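Local coordinates for protein 6-carboxyhexanoate--coa ligase (Bacillus subtilis, PDB 5FLG) that belongs to the 6-carboxyhexanoate--CoA ligase family and is a two-chain enzyme that binds phosphoaminophosphonic acid-adenylate ester, magnesium ions and pimelic acid, at residues M13-G19 with K58-M62; P89-L95 with I215-E220. All coordinates share one frame; numbering follows the deposited sequence.

Interaction 1 (M13-G19 with K58-M62); sequences MRASMNG and KPDFM
Asp60 reaches across to the turn at the end of strand 8-17 and grips two successive backbone N-H groups with its two carboxylate oxygens. Asn18 N approaches OD2 of Asp60 at 2.7 Å and Gly19 N approaches OD1 of Asp60 at 3.1 Å, both from the syn side and both somewhat out of the carboxylate plane, the second by 25°. With CG lodged between its backbone N and carbonyl carbon (chi1 50°), the carboxylate is swung toward residues 18-19. Beside it, Ser16 OG donates to Gly19 O at 2.6 Å, on a lone pair of that carbonyl, and closes the turn from within; the same hydroxyl meets the Phe61 side chain obliquely, Ser16 OG 3.7 Å from Phe61 CD1. Two residues, Asp60 and Phe61, stand opposite the single Ser16, making a classic beta bulge in the antiparallel pairing: Ser16 O takes Asp60 N at 2.9 Å and, weakly, Phe61 N, while Ser16 N gives a straighter bond, 162°, to Phe61 O. On the other face, Ala15 CB rests 3.8 Å from Pro59 CB and also meets the methyl end of Met62. Further along, the Met13 and Met62 chains slant across each other, CG to CG at 4.0 Å, packed against helix 40-52, Met13 on Leu47 and Met62 on Leu48. Phe61 and Met62 also pair with a strand of the second subunit, which carries the sheet across the interface.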
ATOM      1  N   MET A  13      -4.157  -4.940   3.468  1.00 24.54           N
ATOM      2  CA  MET A  13      -4.954  -3.835   2.997  1.00 30.34           C
ATOM      3  C   MET A  13      -5.575  -3.161   4.202  1.00 27.34           C
ATOM      4  O   MET A  13      -6.134  -3.814   5.060  1.00 27.37           O
ATOM      5  CB  MET A  13      -6.079  -4.313   2.050  1.00 26.87           C
ATOM      6  CG  MET A  13      -7.025  -3.202   1.571  1.00 30.40           C
ATOM      7  SD  MET A  13      -8.477  -2.894   2.626  1.00 30.70           S
ATOM      8  CE  MET A  13      -9.375  -4.417   2.475  1.00 33.98           C
ATOM      9  N   ARG A  14      -5.694  -1.847   4.124  1.00 28.35           N
ATOM     10  CA  ARG A  14      -6.607  -1.168   4.974  1.00 30.52           C
ATOM     11  C   ARG A  14      -7.237   0.016   4.261  1.00 29.10           C
ATOM     12  O   ARG A  14      -6.662   0.596   3.327  1.00 25.23           O
ATOM     13  CB  ARG A  14      -5.860  -0.709   6.222  1.00 34.56           C
ATOM     14  CG  ARG A  14      -4.726   0.220   5.907  1.00 41.83           C
ATOM     15  CD  ARG A  14      -3.834   0.325   7.134  1.00 50.25           C
ATOM     16  NE  ARG A  14      -2.861   1.405   7.044  1.00 57.62           N
ATOM     17  CZ  ARG A  14      -1.601   1.300   7.458  1.00 75.99           C
ATOM     18  NH1 ARG A  14      -1.125   0.140   7.916  1.00 77.38           N
ATOM     19  NH2 ARG A  14      -0.797   2.350   7.368  1.00 78.28           N
ATOM     20  N   ALA A  15      -8.406   0.399   4.747  1.00 25.04           N
ATOM     21  CA  ALA A  15      -9.167   1.433   4.086  1.00 30.91           C
ATOM     22  C   ALA A  15      -9.912   2.236   5.125  1.00 28.51           C
ATOM     23  O   ALA A  15     -10.400   1.691   6.116  1.00 31.31           O
ATOM     24  CB  ALA A  15     -10.148   0.828   3.073  1.00 25.15           C
ATOM     25  N   SER A  16     -10.086   3.519   4.834  1.00 29.99           N
ATOM     26  CA  SER A  16     -10.776   4.407   5.734  1.00 28.44           C
ATOM     27  C   SER A  16     -11.487   5.521   4.989  1.00 31.55           C
ATOM     28  O   SER A  16     -11.272   5.710   3.806  1.00 29.95           O
ATOM     29  CB  SER A  16      -9.774   5.005   6.729  1.00 30.29           C
ATOM     30  OG  SER A  16      -8.737   5.655   6.037  1.00 32.01           O
ATOM     31  N   MET A  17     -12.375   6.215   5.689  1.00 35.47           N
ATOM     32  CA  MET A  17     -12.973   7.421   5.160  1.00 45.04           C
ATOM     33  C   MET A  17     -12.753   8.608   6.093  1.00 51.26           C
ATOM     34  O   MET A  17     -12.493   8.438   7.299  1.00 41.49           O
ATOM     35  CB  MET A  17     -14.453   7.206   4.825  1.00 50.51           C
ATOM     36  CG  MET A  17     -15.373   6.924   5.995  1.00 57.84           C
ATOM     37  SD  MET A  17     -17.088   6.780   5.419  1.00 67.98           S
ATOM     38  CE  MET A  17     -17.590   8.500   5.558  1.00 70.04           C
ATOM     39  N   ASN A  18     -12.782   9.798   5.485  1.00 55.54           N
ATOM     40  CA  ASN A  18     -12.345  11.070   6.098  1.00 59.08           C
ATOM     41  C   ASN A  18     -10.882  11.024   6.514  1.00 65.19           C
ATOM     42  O   ASN A  18     -10.545  11.244   7.683  1.00 67.03           O
ATOM     43  CB  ASN A  18     -13.222  11.470   7.294  1.00 61.21           C
ATOM     44  CG  ASN A  18     -14.702  11.313   7.017  1.00 63.34           C
ATOM     45  OD1 ASN A  18     -15.442  10.787   7.845  1.00 76.14           O
ATOM     46  ND2 ASN A  18     -15.140  11.748   5.843  1.00 65.38           N
ATOM     47  N   GLY A  19     -10.018  10.729   5.545  1.00 72.19           N
ATOM     48  CA  GLY A  19      -8.577  10.625   5.782  1.00 72.74           C
ATOM     49  C   GLY A  19      -8.129   9.177   5.866  1.00 67.35           C
ATOM     50  O   GLY A  19      -8.956   8.270   5.722  1.00 49.38           O
ATOM     51  N   LYS A  58     -17.940   3.960   1.734  1.00 44.03           N
ATOM     52  CA  LYS A  58     -16.950   4.041   0.656  1.00 47.35           C
ATOM     53  C   LYS A  58     -15.681   4.736   1.174  1.00 42.11           C
ATOM     54  O   LYS A  58     -15.752   5.803   1.768  1.00 42.52           O
ATOM     55  CB  LYS A  58     -17.550   4.825  -0.518  1.00 50.62           C
ATOM     56  CG  LYS A  58     -16.535   5.534  -1.391  1.00 61.05           C
ATOM     57  CD  LYS A  58     -17.188   6.556  -2.315  1.00 65.45           C
ATOM     58  CE  LYS A  58     -16.214   7.672  -2.674  1.00 66.46           C
ATOM     59  NZ  LYS A  58     -16.724   8.480  -3.815  1.00 67.86           N
ATOM     60  N   PRO A  59     -14.515   4.105   0.997  1.00 39.65           N
ATOM     61  CA  PRO A  59     -13.256   4.695   1.473  1.00 40.96           C
ATOM     62  C   PRO A  59     -12.768   5.857   0.605  1.00 36.63           C
ATOM     63  O   PRO A  59     -13.142   5.948  -0.567  1.00 38.11           O
ATOM     64  CB  PRO A  59     -12.278   3.527   1.419  1.00 40.34           C
ATOM     65  CG  PRO A  59     -12.813   2.634   0.367  1.00 42.86           C
ATOM     66  CD  PRO A  59     -14.313   2.777   0.403  1.00 44.71           C
ATOM     67  N   ASP A  60     -12.098   6.822   1.219  1.00 36.23           N
ATOM     68  CA  ASP A  60     -11.348   7.819   0.452  1.00 39.49           C
ATOM     69  C   ASP A  60      -9.850   7.618   0.578  1.00 37.67           C
ATOM     70  O   ASP A  60      -9.072   8.412   0.052  1.00 36.13           O
ATOM     71  CB  ASP A  60     -11.714   9.260   0.851  1.00 42.68           C
ATOM     72  CG  ASP A  60     -11.668   9.489   2.326  1.00 51.87           C
ATOM     73  OD1 ASP A  60     -10.659   9.115   2.978  1.00 43.89           O
ATOM     74  OD2 ASP A  60     -12.652  10.064   2.836  1.00 62.49           O
ATOM     75  N   PHE A  61      -9.459   6.540   1.265  1.00 28.88           N
ATOM     76  CA  PHE A  61      -8.070   6.231   1.479  1.00 32.35           C
ATOM     77  C   PHE A  61      -7.898   4.728   1.583  1.00 27.23           C
ATOM     78  O   PHE A  61      -8.712   4.052   2.222  1.00 27.19           O
ATOM     79  CB  PHE A  61      -7.583   6.865   2.776  1.00 34.56           C
ATOM     80  CG  PHE A  61      -6.197   6.491   3.112  1.00 37.72           C
ATOM     81  CD1 PHE A  61      -5.933   5.260   3.690  1.00 38.23           C
ATOM     82  CD2 PHE A  61      -5.147   7.269   2.677  1.00 44.84           C
ATOM     83  CE1 PHE A  61      -4.637   4.878   3.944  1.00 40.49           C
ATOM     84  CE2 PHE A  61      -3.842   6.901   2.948  1.00 47.17           C
ATOM     85  CZ  PHE A  61      -3.586   5.684   3.541  1.00 42.05           C
ATOM     86  N   MET A  62      -6.926   4.183   0.868  1.00 31.29           N
ATOM     87  CA  MET A  62      -6.647   2.756   0.960  1.00 31.07           C
ATOM     88  C   MET A  62      -5.193   2.496   0.651  1.00 31.54           C
ATOM     89  O   MET A  62      -4.597   3.161  -0.185  1.00 27.33           O
ATOM     90  CB  MET A  62      -7.559   1.952   0.024  1.00 37.97           C
ATOM     91  CG  MET A  62      -7.352   0.448   0.093  1.00 42.27           C
ATOM     92  SD  MET A  62      -8.292  -0.499  -1.145  1.00 48.99           S
ATOM     93  CE  MET A  62      -9.934   0.175  -0.870  1.00 32.94           C
TER

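Interaction 2 (P89-L95 with I215-E220); sequences PEEGQKL and ITAMKE
Gln93 NE2 donates to Met218 O at 2.9 Å, the hydrogen bond that ties the first turns of helix 89-102 to the loop after strand 211-215. It uses a lone pair of the carbonyl, whose oxygen lies within 5° of the glutamine amide plane. A bend at chi2 (-56°) brings the amide back to the loop, where the Met218 side chain crosses that of Gln93 at about a right angle and sets its CE 3.6 Å from NE2 of Gln93. Next to this, Gly92 lets the backbones close in: its CA lies 3.5 Å from Ala217 O and equally near CG2 of Ile215. Ala217 O also takes a CA-H...O contact from Pro89, so two CA-H groups of the helix's first turn converge on one oxygen. The contact is a helix N-terminus packed on the loop that joins strands 211-215 and 227-232 of the mixed sheet. Pro89 lays its ring along the loop backbone, CG 3.5 Å from Lys219 O, and Glu220 crosses it nearly at a right angle, with OE2 3.6 Å from the same Pro89 CG. Behind this first shell, Tyr114 OH bonds to OE1 of Gln93 and helps hold the amide's rotation. Trp194 touches Gln93, Met218 and Lys219, while Lys219 NZ is hydrogen-bonded to the backbone carbonyls of Ser195, Asp197 and Thr223.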
ATOM      1  N   PRO A  89     -29.537 -10.835  20.815  1.00 41.61           N
ATOM      2  CA  PRO A  89     -28.179 -10.495  21.212  1.00 39.34           C
ATOM      3  C   PRO A  89     -27.917 -10.682  22.692  1.00 39.73           C
ATOM      4  O   PRO A  89     -26.818 -11.046  23.065  1.00 38.86           O
ATOM      5  CB  PRO A  89     -28.051  -9.024  20.833  1.00 37.37           C
ATOM      6  CG  PRO A  89     -29.100  -8.812  19.792  1.00 42.45           C
ATOM      7  CD  PRO A  89     -30.221  -9.708  20.168  1.00 42.65           C
ATOM      8  N   GLU A  90     -28.900 -10.402  23.534  1.00 38.73           N
ATOM      9  CA  GLU A  90     -28.699 -10.526  24.981  1.00 42.27           C
ATOM     10  C   GLU A  90     -28.516 -11.986  25.357  1.00 36.21           C
ATOM     11  O   GLU A  90     -27.736 -12.315  26.255  1.00 35.95           O
ATOM     12  CB  GLU A  90     -29.886  -9.937  25.756  1.00 45.71           C
ATOM     13  CG  GLU A  90     -30.126  -8.451  25.492  1.00 57.18           C
ATOM     14  CD  GLU A  90     -30.870  -8.152  24.171  1.00 66.37           C
ATOM     15  OE1 GLU A  90     -31.415  -9.068  23.502  1.00 62.37           O
ATOM     16  OE2 GLU A  90     -30.897  -6.966  23.777  1.00 80.86           O
ATOM     17  N   GLU A  91     -29.251 -12.865  24.684  1.00 34.72           N
ATOM     18  CA  GLU A  91     -29.071 -14.297  24.893  1.00 36.06           C
ATOM     19  C   GLU A  91     -27.675 -14.704  24.447  1.00 34.89           C
ATOM     20  O   GLU A  91     -26.980 -15.411  25.162  1.00 35.21           O
ATOM     21  CB  GLU A  91     -30.128 -15.107  24.126  1.00 35.65           C
ATOM     22  CG  GLU A  91     -30.031 -16.606  24.369  1.00 38.02           C
ATOM     23  CD  GLU A  91     -30.892 -17.427  23.424  1.00 42.78           C
ATOM     24  OE1 GLU A  91     -31.659 -16.844  22.603  1.00 39.60           O
ATOM     25  OE2 GLU A  91     -30.794 -18.672  23.515  1.00 43.09           O
ATOM     26  N   GLY A  92     -27.243 -14.191  23.299  1.00 29.15           N
ATOM     27  CA  GLY A  92     -25.899 -14.491  22.785  1.00 30.99           C
ATOM     28  C   GLY A  92     -24.796 -14.047  23.721  1.00 30.02           C
ATOM     29  O   GLY A  92     -23.809 -14.755  23.904  1.00 28.48           O
ATOM     30  N   GLN A  93     -24.926 -12.840  24.252  1.00 31.77           N
ATOM     31  CA  GLN A  93     -23.871 -12.237  25.047  1.00 30.33           C
ATOM     32  C   GLN A  93     -23.699 -13.017  26.356  1.00 32.19           C
ATOM     33  O   GLN A  93     -22.586 -13.196  26.860  1.00 34.67           O
ATOM     34  CB  GLN A  93     -24.180 -10.760  25.332  1.00 32.20           C
ATOM     35  CG  GLN A  93     -23.875  -9.792  24.198  1.00 34.46           C
ATOM     36  CD  GLN A  93     -22.424  -9.848  23.720  1.00 37.30           C
ATOM     37  OE1 GLN A  93     -21.515 -10.277  24.442  1.00 40.97           O
ATOM     38  NE2 GLN A  93     -22.210  -9.465  22.479  1.00 32.11           N
ATOM     39  N   LYS A  94     -24.829 -13.379  26.941  1.00 34.79           N
ATOM     40  CA  LYS A  94     -24.860 -14.171  28.146  1.00 38.58           C
ATOM     41  C   LYS A  94     -24.209 -15.523  27.934  1.00 33.98           C
ATOM     42  O   LYS A  94     -23.474 -16.006  28.772  1.00 34.21           O
ATOM     43  CB  LYS A  94     -26.305 -14.359  28.564  1.00 43.34           C
ATOM     44  CG  LYS A  94     -26.483 -14.734  30.017  1.00 59.72           C
ATOM     45  CD  LYS A  94     -27.903 -14.414  30.483  1.00 69.20           C
ATOM     46  CE  LYS A  94     -28.305 -15.286  31.663  1.00 78.45           C
ATOM     47  NZ  LYS A  94     -29.763 -15.587  31.633  1.00 84.15           N
ATOM     48  N   LEU A  95     -24.571 -16.178  26.850  1.00 29.57           N
ATOM     49  CA  LEU A  95     -23.880 -17.372  26.429  1.00 31.96           C
ATOM     50  C   LEU A  95     -22.373 -17.129  26.247  1.00 32.36           C
ATOM     51  O   LEU A  95     -21.544 -17.920  26.755  1.00 29.86           O
ATOM     52  CB  LEU A  95     -24.477 -17.872  25.097  1.00 33.11           C
ATOM     53  CG  LEU A  95     -23.835 -19.157  24.563  1.00 37.46           C
ATOM     54  CD1 LEU A  95     -23.949 -20.235  25.626  1.00 34.45           C
ATOM     55  CD2 LEU A  95     -24.516 -19.617  23.268  1.00 38.56           C
ATOM     56  N   ILE A 215     -21.839 -17.750  17.742  1.00 25.64           N
ATOM     57  CA  ILE A 215     -23.037 -17.334  18.395  1.00 30.33           C
ATOM     58  C   ILE A 215     -23.839 -16.437  17.432  1.00 31.62           C
ATOM     59  O   ILE A 215     -23.372 -15.377  17.011  1.00 32.59           O
ATOM     60  CB  ILE A 215     -22.686 -16.567  19.676  1.00 30.55           C
ATOM     61  CG1 ILE A 215     -21.856 -17.468  20.616  1.00 30.71           C
ATOM     62  CG2 ILE A 215     -23.951 -16.095  20.350  1.00 32.53           C
ATOM     63  CD1 ILE A 215     -21.322 -16.778  21.854  1.00 30.86           C
ATOM     64  N   THR A 216     -25.037 -16.877  17.052  1.00 32.83           N
ATOM     65  CA  THR A 216     -25.653 -16.346  15.827  1.00 33.58           C
ATOM     66  C   THR A 216     -26.236 -14.933  15.953  1.00 34.18           C
ATOM     67  O   THR A 216     -26.394 -14.248  14.955  1.00 40.24           O
ATOM     68  CB  THR A 216     -26.750 -17.260  15.282  1.00 31.58           C
ATOM     69  OG1 THR A 216     -27.786 -17.429  16.266  1.00 29.55           O
ATOM     70  CG2 THR A 216     -26.171 -18.575  14.867  1.00 32.42           C
ATOM     71  N   ALA A 217     -26.431 -14.455  17.167  1.00 32.97           N
ATOM     72  CA  ALA A 217     -26.747 -13.059  17.366  1.00 34.57           C
ATOM     73  C   ALA A 217     -25.942 -12.518  18.532  1.00 32.51           C
ATOM     74  O   ALA A 217     -26.122 -12.967  19.670  1.00 33.95           O
ATOM     75  CB  ALA A 217     -28.238 -12.895  17.648  1.00 37.57           C
ATOM     76  N   MET A 218     -25.178 -11.453  18.286  1.00 33.65           N
ATOM     77  CA  MET A 218     -24.311 -10.876  19.340  1.00 35.61           C
ATOM     78  C   MET A 218     -24.532  -9.367  19.476  1.00 35.96           C
ATOM     79  O   MET A 218     -23.956  -8.707  20.352  1.00 31.45           O
ATOM     80  CB  MET A 218     -22.839 -11.156  19.028  1.00 33.15           C
ATOM     81  CG  MET A 218     -22.423 -12.599  19.235  1.00 36.92           C
ATOM     82  SD  MET A 218     -22.280 -13.002  20.991  1.00 43.61           S
ATOM     83  CE  MET A 218     -20.618 -12.467  21.350  1.00 40.21           C
ATOM     84  N   LYS A 219     -25.306  -8.815  18.545  1.00 30.79           N
ATOM     85  CA  LYS A 219     -25.672  -7.395  18.577  1.00 32.08           C
ATOM     86  C   LYS A 219     -26.856  -7.194  17.626  1.00 35.63           C
ATOM     87  O   LYS A 219     -27.241  -8.130  16.941  1.00 30.38           O
ATOM     88  CB  LYS A 219     -24.518  -6.557  18.072  1.00 35.85           C
ATOM     89  CG  LYS A 219     -24.155  -6.857  16.625  1.00 37.85           C
ATOM     90  CD  LYS A 219     -23.365  -5.707  16.023  1.00 35.87           C
ATOM     91  CE  LYS A 219     -23.013  -5.970  14.576  1.00 35.55           C
ATOM     92  NZ  LYS A 219     -22.265  -4.806  14.026  1.00 38.14           N
ATOM     93  N   GLU A 220     -27.322  -5.956  17.483  1.00 40.72           N
ATOM     94  CA  GLU A 220     -28.481  -5.666  16.635  1.00 42.90           C
ATOM     95  C   GLU A 220     -28.026  -5.291  15.234  1.00 35.56           C
ATOM     96  O   GLU A 220     -27.002  -4.641  15.060  1.00 35.65           O
ATOM     97  CB  GLU A 220     -29.321  -4.519  17.211  1.00 45.25           C
ATOM     98  CG  GLU A 220     -29.933  -4.796  18.575  1.00 50.78           C
ATOM     99  CD  GLU A 220     -31.073  -5.809  18.562  1.00 51.78           C
ATOM    100  OE1 GLU A 220     -31.452  -6.315  17.489  1.00 58.16           O
ATOM    101  OE2 GLU A 220     -31.577  -6.140  19.654  1.00 63.56           O
TER

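Interaction 1 belongs to the antiparallel sheet with strand 8-17, while interaction 2 joins helix 89-102 to the loop that follows strand 211-215 of the mixed sheet; their centres are 30 Å apart and their nearest atoms about 15 Å. What relates them is the ligand site: the side chain of Met13 comes within about 5 Å of the phosphoaminophosphonic acid-adenylate ester and about 8 Å of a magnesium ion, whereas the side chain of Lys219 is about 8 Å from the same ligand and about 8 Å from a magnesium ion. Lys219 also bonds to the backbone of Ser195 and Asp197, residues of the pimelic acid pocket, and Asp197 belongs to the magnesium site. Interaction 1 additionally borders the second subunit, which interaction 2 does not touch.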